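Cow rumen GH26 endo-mannanase (PDB 6UEH) probably hydrolyses internal beta-1,4-mannosidic bonds of mannans such as galactomannan, as a family 26 endo-mannanase from the cow rumen that carries an accessory domain. Local coordinates at residues K144-K149 with Y379-G384; Q219-V224 with Q297-E302; A288-A293 with N350-H355. All coordinates share one frame; numbering follows the deposited sequence.

Overall arrangement
All three interactions lie in the family 26 part of the chain, an eight-stranded parallel barrel with helices outside. Interaction 1 fixes the segment leading into helix 152-164 to the start of strand 382-387; interactions 2 and 3 flank helix 280-301 with helix 220-230 and with the end of helix 334-351. The centres of interactions 2 and 3 are about 13 Å apart, and Gln300 OE1 lies 2.8 Å from His355 N. Interactions 1 and 3, with centres about 16 Å apart, meet where Asp147 OD2 lies 2.6 Å from His355 ND1. Interactions 1 and 2 do not touch, their nearest atoms being about 6 Å apart. The calcium site, which includes Glu13 and Asp126, lies in the separate CBM6-like region.

Interaction 1. Residues K144-K149 with Y379-G384; sequences KLSDPK and YVDMIG
Ser146 grips one carboxylate oxygen of Asp381 twice. Its hydroxyl OG donates to Asp381 OD1 at 2.7 Å, and its backbone N donates to the same OD1 at 2.9 Å with an N-H...O angle of 157°. Both donors come to the syn side of that oxygen, but from opposite faces of the carboxylate plane, each nearly 30° out of it. The torsion of Ser146 places OG between its own backbone N and carbonyl carbon (chi1 58°), which lets side chain and main chain converge on a single acceptor. The other oxygen, OD2, accepts from a water at 2.9 Å; that water in turn accepts from Asp147 N, so the carboxylate takes two bonds directly from Ser146 and is bridged by the water to the next residue. Beside the polar group, Leu145 CD2 packs against Asp381 CG at 3.5 Å, the two side chains crossing at about a right angle.

Asp381 immediately precedes strand 382-387 of the parallel beta/alpha barrel, whereas 144-149 is the loop entering helix 152-164, so the bonds tie the approach to the helix that precedes the first barrel strand to the foot of a late strand. In the next shell, Trp359 N donates to Asp381 OD2 and Tyr345 OH hydrogen-bonds to Ser146 OG. Asp147 OD1 accepts from Lys149 N at 2.9 Å, an Asx turn that shapes the loop, while its OD2 is bonded to His355 ND1.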
ATOM      1  N   LYS A 144     -18.070  -4.420   6.370  1.00 21.98           N
ATOM      2  CA  LYS A 144     -19.248  -3.617   6.058  1.00 22.23           C
ATOM      3  C   LYS A 144     -18.796  -2.360   5.326  1.00 20.57           C
ATOM      4  O   LYS A 144     -17.901  -1.655   5.792  1.00 19.52           O
ATOM      5  CB  LYS A 144     -20.028  -3.252   7.322  1.00 24.25           C
ATOM      6  CG  LYS A 144     -21.395  -2.633   7.046  1.00 25.43           C
ATOM      7  CD  LYS A 144     -22.084  -2.202   8.333  1.00 28.32           C
ATOM      8  CE  LYS A 144     -23.546  -1.837   8.094  1.00 31.44           C
ATOM      9  NZ  LYS A 144     -23.718  -0.714   7.127  1.00 32.36           N
ATOM     10  N   LEU A 145     -19.402  -2.088   4.177  1.00 20.29           N
ATOM     11  CA  LEU A 145     -19.003  -0.942   3.368  1.00 20.62           C
ATOM     12  C   LEU A 145     -19.367   0.374   4.049  1.00 19.55           C
ATOM     13  O   LEU A 145     -20.300   0.434   4.848  1.00 17.52           O
ATOM     14  CB  LEU A 145     -19.638  -1.028   1.978  1.00 16.83           C
ATOM     15  CG  LEU A 145     -19.009  -2.097   1.079  1.00 16.58           C
ATOM     16  CD1 LEU A 145     -19.809  -2.282  -0.203  1.00 16.63           C
ATOM     17  CD2 LEU A 145     -17.560  -1.738   0.768  1.00 16.14           C
ATOM     18  N   SER A 146     -18.616   1.425   3.733  1.00 16.81           N
ATOM     19  CA  SER A 146     -18.817   2.727   4.360  1.00 17.97           C
ATOM     20  C   SER A 146     -20.123   3.379   3.918  1.00 18.91           C
ATOM     21  O   SER A 146     -20.723   4.150   4.668  1.00 19.00           O
ATOM     22  CB  SER A 146     -17.640   3.657   4.051  1.00 16.65           C
ATOM     23  OG  SER A 146     -17.477   3.822   2.653  1.00 16.57           O
ATOM     24  N   ASP A 147     -20.551   3.077   2.696  1.00 18.93           N
ATOM     25  CA  ASP A 147     -21.829   3.565   2.184  1.00 20.66           C
ATOM     26  C   ASP A 147     -22.965   2.718   2.748  1.00 21.42           C
ATOM     27  O   ASP A 147     -23.064   1.530   2.443  1.00 20.61           O
ATOM     28  CB  ASP A 147     -21.846   3.535   0.649  1.00 20.76           C
ATOM     29  CG  ASP A 147     -23.040   4.273   0.048  1.00 20.96           C
ATOM     30  OD1 ASP A 147     -24.061   4.471   0.741  1.00 19.13           O
ATOM     31  OD2 ASP A 147     -22.956   4.649  -1.140  1.00 21.73           O
ATOM     32  N   PRO A 148     -23.833   3.333   3.568  1.00 23.10           N
ATOM     33  CA  PRO A 148     -24.959   2.623   4.182  1.00 23.93           C
ATOM     34  C   PRO A 148     -25.926   2.070   3.140  1.00 23.25           C
ATOM     35  O   PRO A 148     -26.653   1.117   3.421  1.00 23.75           O
ATOM     36  CB  PRO A 148     -25.642   3.701   5.034  1.00 24.86           C
ATOM     37  CG  PRO A 148     -24.617   4.772   5.209  1.00 25.43           C
ATOM     38  CD  PRO A 148     -23.799   4.752   3.959  1.00 23.87           C
ATOM     39  N   LYS A 149     -25.927   2.668   1.953  1.00 21.30           N
ATOM     40  CA  LYS A 149     -26.839   2.264   0.889  1.00 21.16           C
ATOM     41  C   LYS A 149     -26.161   1.385  -0.156  1.00 20.78           C
ATOM     42  O   LYS A 149     -26.695   1.200  -1.248  1.00 20.00           O
ATOM     43  CB  LYS A 149     -27.438   3.494   0.203  1.00 21.84           C
ATOM     44  CG  LYS A 149     -28.311   4.356   1.099  1.00 25.23           C
ATOM     45  CD  LYS A 149     -28.817   5.573   0.343  1.00 28.01           C
ATOM     46  CE  LYS A 149     -29.700   6.446   1.216  1.00 30.79           C
ATOM     47  NZ  LYS A 149     -30.126   7.681   0.496  1.00 31.36           N
ATOM     48  N   TYR A 379     -15.135   7.146   4.882  1.00 22.06           N
ATOM     49  CA  TYR A 379     -15.054   7.558   3.480  1.00 21.61           C
ATOM     50  C   TYR A 379     -14.238   6.607   2.602  1.00 20.80           C
ATOM     51  O   TYR A 379     -14.102   6.837   1.400  1.00 18.63           O
ATOM     52  CB  TYR A 379     -14.453   8.962   3.374  1.00 22.70           C
ATOM     53  CG  TYR A 379     -15.415  10.081   3.697  1.00 25.20           C
ATOM     54  CD1 TYR A 379     -16.312  10.547   2.744  1.00 27.01           C
ATOM     55  CD2 TYR A 379     -15.418  10.682   4.947  1.00 26.85           C
ATOM     56  CE1 TYR A 379     -17.192  11.574   3.032  1.00 29.25           C
ATOM     57  CE2 TYR A 379     -16.296  11.709   5.246  1.00 29.00           C
ATOM     58  CZ  TYR A 379     -17.179  12.151   4.284  1.00 30.84           C
ATOM     59  OH  TYR A 379     -18.054  13.173   4.573  1.00 34.49           O
ATOM     60  N   VAL A 380     -13.683   5.557   3.203  1.00 18.63           N
ATOM     61  CA  VAL A 380     -12.778   4.647   2.500  1.00 17.86           C
ATOM     62  C   VAL A 380     -13.114   3.185   2.822  1.00 18.95           C
ATOM     63  O   VAL A 380     -13.421   2.857   3.968  1.00 19.41           O
ATOM     64  CB  VAL A 380     -11.295   4.935   2.866  1.00 18.62           C
ATOM     65  CG1 VAL A 380     -10.355   3.995   2.124  1.00 16.76           C
ATOM     66  CG2 VAL A 380     -10.934   6.389   2.565  1.00 18.83           C
ATOM     67  N   ASP A 381     -13.058   2.313   1.815  1.00 17.47           N
ATOM     68  CA  ASP A 381     -13.385   0.898   1.999  1.00 17.57           C
ATOM     69  C   ASP A 381     -12.176  -0.019   1.857  1.00 16.99           C
ATOM     70  O   ASP A 381     -12.246  -1.204   2.184  1.00 17.37           O
ATOM     71  CB  ASP A 381     -14.452   0.463   0.994  1.00 17.80           C
ATOM     72  CG  ASP A 381     -15.729   1.260   1.117  1.00 20.00           C
ATOM     73  OD1 ASP A 381     -16.157   1.520   2.260  1.00 19.07           O
ATOM     74  OD2 ASP A 381     -16.300   1.629   0.070  1.00 18.62           O
ATOM     75  N   MET A 382     -11.074   0.523   1.353  1.00 16.43           N
ATOM     76  CA  MET A 382      -9.895  -0.281   1.056  1.00 15.92           C
ATOM     77  C   MET A 382      -8.680   0.623   0.896  1.00 17.97           C
ATOM     78  O   MET A 382      -8.797   1.737   0.392  1.00 16.71           O
ATOM     79  CB  MET A 382     -10.119  -1.107  -0.216  1.00 15.70           C
ATOM     80  CG  MET A 382      -8.963  -2.019  -0.609  1.00 15.26           C
ATOM     81  SD  MET A 382      -9.254  -2.893  -2.169  1.00 15.46           S
ATOM     82  CE  MET A 382     -10.776  -3.766  -1.795  1.00 15.83           C
ATOM     83  N   ILE A 383      -7.519   0.143   1.330  1.00 18.07           N
ATOM     84  CA  ILE A 383      -6.276   0.881   1.149  1.00 17.61           C
ATOM     85  C   ILE A 383      -5.437   0.252   0.046  1.00 17.53           C
ATOM     86  O   ILE A 383      -5.166  -0.947   0.068  1.00 18.18           O
ATOM     87  CB  ILE A 383      -5.441   0.931   2.445  1.00 17.63           C
ATOM     88  CG1 ILE A 383      -6.258   1.533   3.588  1.00 17.70           C
ATOM     89  CG2 ILE A 383      -4.161   1.727   2.222  1.00 17.08           C
ATOM     90  CD1 ILE A 383      -6.695   2.953   3.339  1.00 16.05           C
ATOM     91  N   GLY A 384      -5.024   1.063  -0.921  1.00 16.20           N
ATOM     92  CA  GLY A 384      -4.172   0.580  -1.989  1.00 14.14           C
ATOM     93  C   GLY A 384      -2.751   1.084  -1.842  1.00 15.11           C
ATOM     94  O   GLY A 384      -2.529   2.201  -1.380  1.00 15.16           O
TER
HETATM   95  O   HOH W   1     -19.118   1.891   0.486  1.00 18.69           O

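Interaction 2. Residues Q219-V224 with Q297-E302; sequences QTTERV and QRLQDE
Glu222 OE2 takes the direct hydrogen bond between the two segments, from Arg298 NH2 at 2.9 Å with an N-H...O angle of 172°. This salt bridge is nearly straight and lies in the guanidinium plane, yet it meets OE2 from well above the carboxylate plane; the two flat groups are turned 63° apart, so they pair through one N-H and not as a coplanar fork. A water completes a second route between them, donating to Glu222 OE1 at 2.7 Å and accepting from Arg298 NH1 at 3.0 Å. Glu222 starts off pointing away from the partner helix, and a bend at its second torsion swings the carboxylate back to the arginine. Gln295 OE1, one turn earlier on the arginine's helix, also accepts from Arg298 NH1 and bonds Thr221 OG1, so the guanidinium is held at both terminal nitrogens.

Thr221 turns its methyl to the flat side of this group: CG2 lies over one guanidinium face, shifted toward the rim, 3.5 Å from Arg298 NH1. The same methyl reaches Leu299 CD2 at 3.9 Å. Deeper in, Val224 CG1 meets Leu299 CD2 at 3.8 Å, the side chains crossing at about a right angle, and Phe205 of strand 202-206 backs Val224. The axes of the short helical segments 220-224 and 297-301 approach to 10.4 Å, with 27° between their directions, the near-parallel packing of neighbouring outer helices in a TIM barrel.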
ATOM      1  N   GLN A 219     -14.931   2.528 -24.905  1.00 20.07           N
ATOM      2  CA  GLN A 219     -15.638   1.280 -24.605  1.00 20.18           C
ATOM      3  C   GLN A 219     -15.201   0.615 -23.298  1.00 19.70           C
ATOM      4  O   GLN A 219     -15.356  -0.597 -23.133  1.00 20.98           O
ATOM      5  CB  GLN A 219     -15.473   0.289 -25.764  1.00 21.80           C
ATOM      6  CG  GLN A 219     -16.197   0.696 -27.038  1.00 25.75           C
ATOM      7  CD  GLN A 219     -17.681   0.388 -26.986  1.00 27.85           C
ATOM      8  OE1 GLN A 219     -18.082  -0.735 -26.685  1.00 29.68           O
ATOM      9  NE2 GLN A 219     -18.505   1.388 -27.275  1.00 28.83           N
ATOM     10  N   THR A 220     -14.668   1.406 -22.371  1.00 17.54           N
ATOM     11  CA  THR A 220     -14.259   0.885 -21.068  1.00 16.43           C
ATOM     12  C   THR A 220     -15.439   0.260 -20.325  1.00 15.67           C
ATOM     13  O   THR A 220     -15.336  -0.852 -19.816  1.00 14.99           O
ATOM     14  CB  THR A 220     -13.628   1.986 -20.186  1.00 15.27           C
ATOM     15  OG1 THR A 220     -12.328   2.321 -20.689  1.00 14.38           O
ATOM     16  CG2 THR A 220     -13.492   1.512 -18.743  1.00 14.28           C
ATOM     17  N   THR A 221     -16.559   0.979 -20.284  1.00 15.08           N
ATOM     18  CA  THR A 221     -17.749   0.525 -19.570  1.00 15.67           C
ATOM     19  C   THR A 221     -18.240  -0.828 -20.079  1.00 16.93           C
ATOM     20  O   THR A 221     -18.593  -1.704 -19.289  1.00 16.95           O
ATOM     21  CB  THR A 221     -18.885   1.559 -19.677  1.00 16.45           C
ATOM     22  OG1 THR A 221     -18.431   2.817 -19.162  1.00 16.45           O
ATOM     23  CG2 THR A 221     -20.109   1.104 -18.887  1.00 16.95           C
ATOM     24  N   GLU A 222     -18.246  -1.003 -21.397  1.00 17.30           N
ATOM     25  CA  GLU A 222     -18.628  -2.281 -21.986  1.00 17.36           C
ATOM     26  C   GLU A 222     -17.665  -3.394 -21.570  1.00 17.03           C
ATOM     27  O   GLU A 222     -18.094  -4.500 -21.247  1.00 17.11           O
ATOM     28  CB  GLU A 222     -18.686  -2.180 -23.511  1.00 19.00           C
ATOM     29  CG  GLU A 222     -19.908  -1.442 -24.050  1.00 23.16           C
ATOM     30  CD  GLU A 222     -19.779   0.072 -23.976  1.00 22.47           C
ATOM     31  OE1 GLU A 222     -18.735   0.568 -23.502  1.00 20.38           O
ATOM     32  OE2 GLU A 222     -20.726   0.769 -24.402  1.00 20.81           O
ATOM     33  N   ARG A 223     -16.367  -3.103 -21.570  1.00 16.08           N
ATOM     34  CA  ARG A 223     -15.380  -4.113 -21.194  1.00 16.89           C
ATOM     35  C   ARG A 223     -15.470  -4.464 -19.710  1.00 15.50           C
ATOM     36  O   ARG A 223     -15.207  -5.599 -19.324  1.00 15.82           O
ATOM     37  CB  ARG A 223     -13.961  -3.652 -21.546  1.00 17.13           C
ATOM     38  CG  ARG A 223     -13.662  -3.679 -23.043  1.00 19.13           C
ATOM     39  CD  ARG A 223     -12.181  -3.452 -23.339  1.00 18.35           C
ATOM     40  NE  ARG A 223     -11.702  -2.186 -22.791  1.00 19.67           N
ATOM     41  CZ  ARG A 223     -11.861  -1.007 -23.382  1.00 19.58           C
ATOM     42  NH1 ARG A 223     -12.494  -0.925 -24.545  1.00 18.52           N
ATOM     43  NH2 ARG A 223     -11.395   0.093 -22.806  1.00 19.09           N
ATOM     44  N   VAL A 224     -15.851  -3.494 -18.882  1.00 14.05           N
ATOM     45  CA  VAL A 224     -16.062  -3.764 -17.461  1.00 18.09           C
ATOM     46  C   VAL A 224     -17.236  -4.723 -17.283  1.00 18.19           C
ATOM     47  O   VAL A 224     -17.153  -5.695 -16.529  1.00 13.98           O
ATOM     48  CB  VAL A 224     -16.328  -2.473 -16.662  1.00 18.35           C
ATOM     49  CG1 VAL A 224     -16.728  -2.807 -15.231  1.00 18.40           C
ATOM     50  CG2 VAL A 224     -15.102  -1.573 -16.677  1.00 17.80           C
ATOM     51  N   GLN A 297     -23.123   4.949 -13.460  1.00 13.62           N
ATOM     52  CA  GLN A 297     -24.551   4.670 -13.362  1.00 16.08           C
ATOM     53  C   GLN A 297     -24.937   3.505 -14.264  1.00 16.11           C
ATOM     54  O   GLN A 297     -25.767   2.674 -13.896  1.00 15.93           O
ATOM     55  CB  GLN A 297     -25.372   5.911 -13.722  1.00 18.96           C
ATOM     56  CG  GLN A 297     -26.876   5.699 -13.638  1.00 24.34           C
ATOM     57  CD  GLN A 297     -27.348   5.423 -12.223  1.00 28.18           C
ATOM     58  OE1 GLN A 297     -27.030   6.171 -11.296  1.00 29.87           O
ATOM     59  NE2 GLN A 297     -28.106   4.342 -12.046  1.00 28.65           N
ATOM     60  N   ARG A 298     -24.334   3.451 -15.448  1.00 17.31           N
ATOM     61  CA  ARG A 298     -24.557   2.342 -16.372  1.00 18.67           C
ATOM     62  C   ARG A 298     -24.164   1.022 -15.703  1.00 18.30           C
ATOM     63  O   ARG A 298     -24.876   0.021 -15.811  1.00 16.78           O
ATOM     64  CB  ARG A 298     -23.763   2.542 -17.664  1.00 19.57           C
ATOM     65  CG  ARG A 298     -24.138   3.784 -18.461  1.00 20.02           C
ATOM     66  CD  ARG A 298     -23.202   3.957 -19.648  1.00 20.38           C
ATOM     67  NE  ARG A 298     -23.342   2.862 -20.605  1.00 20.97           N
ATOM     68  CZ  ARG A 298     -22.404   2.507 -21.473  1.00 22.51           C
ATOM     69  NH1 ARG A 298     -21.248   3.150 -21.496  1.00 23.20           N
ATOM     70  NH2 ARG A 298     -22.616   1.506 -22.316  1.00 20.70           N
ATOM     71  N   LEU A 299     -23.034   1.037 -15.001  1.00 16.43           N
ATOM     72  CA  LEU A 299     -22.588  -0.128 -14.241  1.00 15.78           C
ATOM     73  C   LEU A 299     -23.609  -0.483 -13.170  1.00 15.11           C
ATOM     74  O   LEU A 299     -23.979  -1.644 -13.025  1.00 16.40           O
ATOM     75  CB  LEU A 299     -21.219   0.122 -13.601  1.00 13.92           C
ATOM     76  CG  LEU A 299     -20.036   0.291 -14.556  1.00 20.49           C
ATOM     77  CD1 LEU A 299     -18.737   0.434 -13.773  1.00 18.98           C
ATOM     78  CD2 LEU A 299     -19.959  -0.877 -15.522  1.00 14.96           C
ATOM     79  N   GLN A 300     -24.068   0.521 -12.427  1.00 16.58           N
ATOM     80  CA  GLN A 300     -25.055   0.284 -11.376  1.00 17.31           C
ATOM     81  C   GLN A 300     -26.359  -0.249 -11.965  1.00 18.12           C
ATOM     82  O   GLN A 300     -26.985  -1.143 -11.392  1.00 18.99           O
ATOM     83  CB  GLN A 300     -25.317   1.559 -10.569  1.00 18.28           C
ATOM     84  CG  GLN A 300     -26.332   1.366  -9.445  1.00 21.30           C
ATOM     85  CD  GLN A 300     -26.263   2.451  -8.381  1.00 22.96           C
ATOM     86  OE1 GLN A 300     -25.508   2.341  -7.414  1.00 23.27           O
ATOM     87  NE2 GLN A 300     -27.059   3.503  -8.552  1.00 23.22           N
ATOM     88  N   ASP A 301     -26.753   0.292 -13.116  1.00 19.29           N
ATOM     89  CA  ASP A 301     -27.946  -0.175 -13.819  1.00 21.57           C
ATOM     90  C   ASP A 301     -27.868  -1.662 -14.141  1.00 20.56           C
ATOM     91  O   ASP A 301     -28.865  -2.378 -14.054  1.00 21.50           O
ATOM     92  CB  ASP A 301     -28.158   0.612 -15.116  1.00 23.80           C
ATOM     93  CG  ASP A 301     -28.676   2.014 -14.876  1.00 26.03           C
ATOM     94  OD1 ASP A 301     -29.260   2.262 -13.801  1.00 25.64           O
ATOM     95  OD2 ASP A 301     -28.513   2.867 -15.775  1.00 28.31           O
ATOM     96  N   GLU A 302     -26.680  -2.119 -14.522  1.00 18.90           N
ATOM     97  CA  GLU A 302     -26.479  -3.516 -14.888  1.00 21.81           C
ATOM     98  C   GLU A 302     -25.956  -4.330 -13.705  1.00 21.42           C
ATOM     99  O   GLU A 302     -25.441  -5.436 -13.883  1.00 20.96           O
ATOM    100  CB  GLU A 302     -25.514  -3.623 -16.072  1.00 23.94           C
ATOM    101  CG  GLU A 302     -25.912  -2.780 -17.283  1.00 25.20           C
ATOM    102  CD  GLU A 302     -27.122  -3.324 -18.024  1.00 29.70           C
ATOM    103  OE1 GLU A 302     -27.507  -4.487 -17.776  1.00 30.43           O
ATOM    104  OE2 GLU A 302     -27.684  -2.586 -18.864  1.00 31.42           O
TER
HETATM  105  O   HOH W   2     -18.756   3.276 -23.178  1.00 15.01           O

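Interaction 3. Residues A288-A293 with N350-H355; sequences AIKMLA and NEYDLH
On the outer helical layer of the TIM barrel, where helix 334-351 ends and the chain turns toward strand 357-362, Tyr352 leans on helix 280-301. Ala293 CB sits over one face of the Tyr352 ring, 3.7 Å from its centroid and 17° off the ring normal, a CH-pi contact displaced slightly from the centre. Tyr352 CG and CD1 both lie 3.6 Å from Ala293 CB. With CG anti to its own carbonyl carbon (chi1 -72°), the tyrosine side chain leaves the backbone in the direction of the helix, carrying the phenol oxygen to Lys290.

There, Tyr352 OH meets aliphatic carbon: Lys290 CA and CB are both 3.3 Å from it, CG follows close by, and the end of the lysine chain leads away. One residue earlier in the helix, Ile289 CG2 approaches Tyr352 CE2 obliquely at 4.0 Å. Leu354 CD1 also reaches Ala293 CB, at 3.9 Å, so this small methyl is shared by an aromatic face and a leucine branch. A serine in place of Tyr352 would probably leave the Ala293 methyl without its aromatic cover and open a gap beside Ile289 and Lys290.

Leu348 of helix 334-351 also touches both Ile289 and Ala293, extending the apolar seam. On either side of Leu354 in sequence, Gln300 bonds Asp353 O through NE2 and His355 N through OE1. The turn that leads from helix 334-351 into strand 357-362 is thus packed on the preceding helix, an alpha-to-beta connection of the beta/alpha barrel.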
ATOM      1  N   ALA A 288     -16.622  17.039 -15.024  1.00 17.78           N
ATOM      2  CA  ALA A 288     -15.864  15.794 -15.091  1.00 16.95           C
ATOM      3  C   ALA A 288     -16.513  14.712 -14.230  1.00 16.75           C
ATOM      4  O   ALA A 288     -16.599  13.551 -14.634  1.00 16.38           O
ATOM      5  CB  ALA A 288     -14.423  16.025 -14.661  1.00 17.11           C
ATOM      6  N   ILE A 289     -16.969  15.099 -13.044  1.00 15.82           N
ATOM      7  CA  ILE A 289     -17.664  14.172 -12.157  1.00 15.34           C
ATOM      8  C   ILE A 289     -18.961  13.681 -12.803  1.00 16.21           C
ATOM      9  O   ILE A 289     -19.303  12.501 -12.708  1.00 16.38           O
ATOM     10  CB  ILE A 289     -17.968  14.822 -10.793  1.00 15.34           C
ATOM     11  CG1 ILE A 289     -16.669  15.074 -10.026  1.00 13.38           C
ATOM     12  CG2 ILE A 289     -18.891  13.944  -9.960  1.00 15.52           C
ATOM     13  CD1 ILE A 289     -16.864  15.863  -8.748  1.00 16.02           C
ATOM     14  N   LYS A 290     -19.663  14.593 -13.470  1.00 17.98           N
ATOM     15  CA  LYS A 290     -20.912  14.266 -14.157  1.00 18.37           C
ATOM     16  C   LYS A 290     -20.698  13.198 -15.226  1.00 18.64           C
ATOM     17  O   LYS A 290     -21.468  12.240 -15.322  1.00 18.23           O
ATOM     18  CB  LYS A 290     -21.521  15.522 -14.789  1.00 19.23           C
ATOM     19  CG  LYS A 290     -22.842  15.281 -15.522  1.00 20.24           C
ATOM     20  CD  LYS A 290     -23.308  16.526 -16.271  1.00 25.09           C
ATOM     21  CE  LYS A 290     -22.324  16.903 -17.373  1.00 28.76           C
ATOM     22  NZ  LYS A 290     -22.795  18.049 -18.208  1.00 32.77           N
ATOM     23  N   MET A 291     -19.651  13.366 -16.027  1.00 17.92           N
ATOM     24  CA  MET A 291     -19.368  12.428 -17.109  1.00 18.82           C
ATOM     25  C   MET A 291     -18.908  11.082 -16.560  1.00 18.66           C
ATOM     26  O   MET A 291     -19.228  10.031 -17.120  1.00 17.82           O
ATOM     27  CB  MET A 291     -18.321  13.006 -18.060  1.00 18.50           C
ATOM     28  CG  MET A 291     -18.782  14.280 -18.748  1.00 20.03           C
ATOM     29  SD  MET A 291     -17.740  14.766 -20.135  1.00 24.58           S
ATOM     30  CE  MET A 291     -18.602  16.234 -20.688  1.00 22.92           C
ATOM     31  N   LEU A 292     -18.168  11.121 -15.457  1.00 17.50           N
ATOM     32  CA  LEU A 292     -17.787   9.905 -14.751  1.00 16.93           C
ATOM     33  C   LEU A 292     -19.013   9.183 -14.199  1.00 17.52           C
ATOM     34  O   LEU A 292     -19.174   7.976 -14.393  1.00 18.05           O
ATOM     35  CB  LEU A 292     -16.820  10.221 -13.610  1.00 15.60           C
ATOM     36  CG  LEU A 292     -16.543   9.056 -12.655  1.00 15.45           C
ATOM     37  CD1 LEU A 292     -15.638   8.016 -13.312  1.00 14.54           C
ATOM     38  CD2 LEU A 292     -15.952   9.556 -11.343  1.00 15.13           C
ATOM     39  N   ALA A 293     -19.872   9.931 -13.510  1.00 16.98           N
ATOM     40  CA  ALA A 293     -21.053   9.356 -12.868  1.00 17.51           C
ATOM     41  C   ALA A 293     -21.976   8.712 -13.891  1.00 17.51           C
ATOM     42  O   ALA A 293     -22.631   7.707 -13.606  1.00 16.30           O
ATOM     43  CB  ALA A 293     -21.800  10.420 -12.079  1.00 18.82           C
ATOM     44  N   ASN A 350     -24.506  10.783  -2.926  1.00 22.58           N
ATOM     45  CA  ASN A 350     -25.717  11.529  -2.607  1.00 25.67           C
ATOM     46  C   ASN A 350     -26.400  12.121  -3.836  1.00 26.77           C
ATOM     47  O   ASN A 350     -27.558  11.814  -4.115  1.00 28.21           O
ATOM     48  CB  ASN A 350     -25.407  12.640  -1.602  1.00 27.65           C
ATOM     49  CG  ASN A 350     -24.968  12.098  -0.256  1.00 29.89           C
ATOM     50  OD1 ASN A 350     -25.526  11.121   0.240  1.00 31.20           O
ATOM     51  ND2 ASN A 350     -23.962  12.727   0.341  1.00 30.24           N
ATOM     52  N   GLU A 351     -25.683  12.964  -4.569  1.00 26.07           N
ATOM     53  CA  GLU A 351     -26.270  13.661  -5.708  1.00 28.13           C
ATOM     54  C   GLU A 351     -26.539  12.721  -6.884  1.00 24.90           C
ATOM     55  O   GLU A 351     -27.551  12.856  -7.572  1.00 25.63           O
ATOM     56  CB  GLU A 351     -25.364  14.814  -6.147  1.00 32.74           C
ATOM     57  CG  GLU A 351     -25.917  15.632  -7.302  1.00 38.84           C
ATOM     58  CD  GLU A 351     -25.388  17.054  -7.311  1.00 43.97           C
ATOM     59  OE1 GLU A 351     -25.704  17.809  -6.365  1.00 46.46           O
ATOM     60  OE2 GLU A 351     -24.658  17.414  -8.259  1.00 44.89           O
ATOM     61  N   TYR A 352     -25.643  11.764  -7.107  1.00 21.37           N
ATOM     62  CA  TYR A 352     -25.789  10.850  -8.238  1.00 20.41           C
ATOM     63  C   TYR A 352     -26.304   9.474  -7.821  1.00 20.65           C
ATOM     64  O   TYR A 352     -26.500   8.601  -8.667  1.00 20.95           O
ATOM     65  CB  TYR A 352     -24.463  10.717  -8.983  1.00 18.86           C
ATOM     66  CG  TYR A 352     -24.103  11.958  -9.768  1.00 19.25           C
ATOM     67  CD1 TYR A 352     -24.708  12.228 -10.989  1.00 20.34           C
ATOM     68  CD2 TYR A 352     -23.174  12.868  -9.282  1.00 18.93           C
ATOM     69  CE1 TYR A 352     -24.392  13.366 -11.709  1.00 21.34           C
ATOM     70  CE2 TYR A 352     -22.850  14.010  -9.997  1.00 20.17           C
ATOM     71  CZ  TYR A 352     -23.462  14.253 -11.208  1.00 21.14           C
ATOM     72  OH  TYR A 352     -23.143  15.386 -11.925  1.00 22.61           O
ATOM     73  N   ASP A 353     -26.520   9.296  -6.520  1.00 20.14           N
ATOM     74  CA  ASP A 353     -27.132   8.085  -5.970  1.00 22.16           C
ATOM     75  C   ASP A 353     -26.399   6.810  -6.398  1.00 18.68           C
ATOM     76  O   ASP A 353     -27.022   5.786  -6.681  1.00 18.55           O
ATOM     77  CB  ASP A 353     -28.608   8.009  -6.379  1.00 27.01           C
ATOM     78  CG  ASP A 353     -29.436   7.156  -5.432  1.00 32.36           C
ATOM     79  OD1 ASP A 353     -29.054   7.034  -4.248  1.00 34.15           O
ATOM     80  OD2 ASP A 353     -30.473   6.615  -5.871  1.00 34.77           O
ATOM     81  N   LEU A 354     -25.074   6.883  -6.441  1.00 16.86           N
ATOM     82  CA  LEU A 354     -24.250   5.730  -6.789  1.00 17.25           C
ATOM     83  C   LEU A 354     -23.782   5.000  -5.532  1.00 16.79           C
ATOM     84  O   LEU A 354     -23.185   5.601  -4.642  1.00 15.75           O
ATOM     85  CB  LEU A 354     -23.055   6.171  -7.633  1.00 16.66           C
ATOM     86  CG  LEU A 354     -23.403   6.676  -9.035  1.00 18.79           C
ATOM     87  CD1 LEU A 354     -22.238   7.439  -9.647  1.00 18.80           C
ATOM     88  CD2 LEU A 354     -23.795   5.507  -9.922  1.00 19.65           C
ATOM     89  N   HIS A 355     -24.053   3.702  -5.461  1.00 17.29           N
ATOM     90  CA  HIS A 355     -23.752   2.936  -4.255  1.00 16.51           C
ATOM     91  C   HIS A 355     -23.116   1.587  -4.570  1.00 16.53           C
ATOM     92  O   HIS A 355     -23.001   0.728  -3.697  1.00 15.94           O
ATOM     93  CB  HIS A 355     -25.025   2.734  -3.432  1.00 17.74           C
ATOM     94  CG  HIS A 355     -25.772   4.003  -3.159  1.00 19.53           C
ATOM     95  ND1 HIS A 355     -25.329   4.948  -2.260  1.00 19.26           N
ATOM     96  CD2 HIS A 355     -26.924   4.489  -3.679  1.00 20.28           C
ATOM     97  CE1 HIS A 355     -26.179   5.959  -2.231  1.00 20.16           C
ATOM     98  NE2 HIS A 355     -27.156   5.706  -3.085  1.00 20.08           N
TER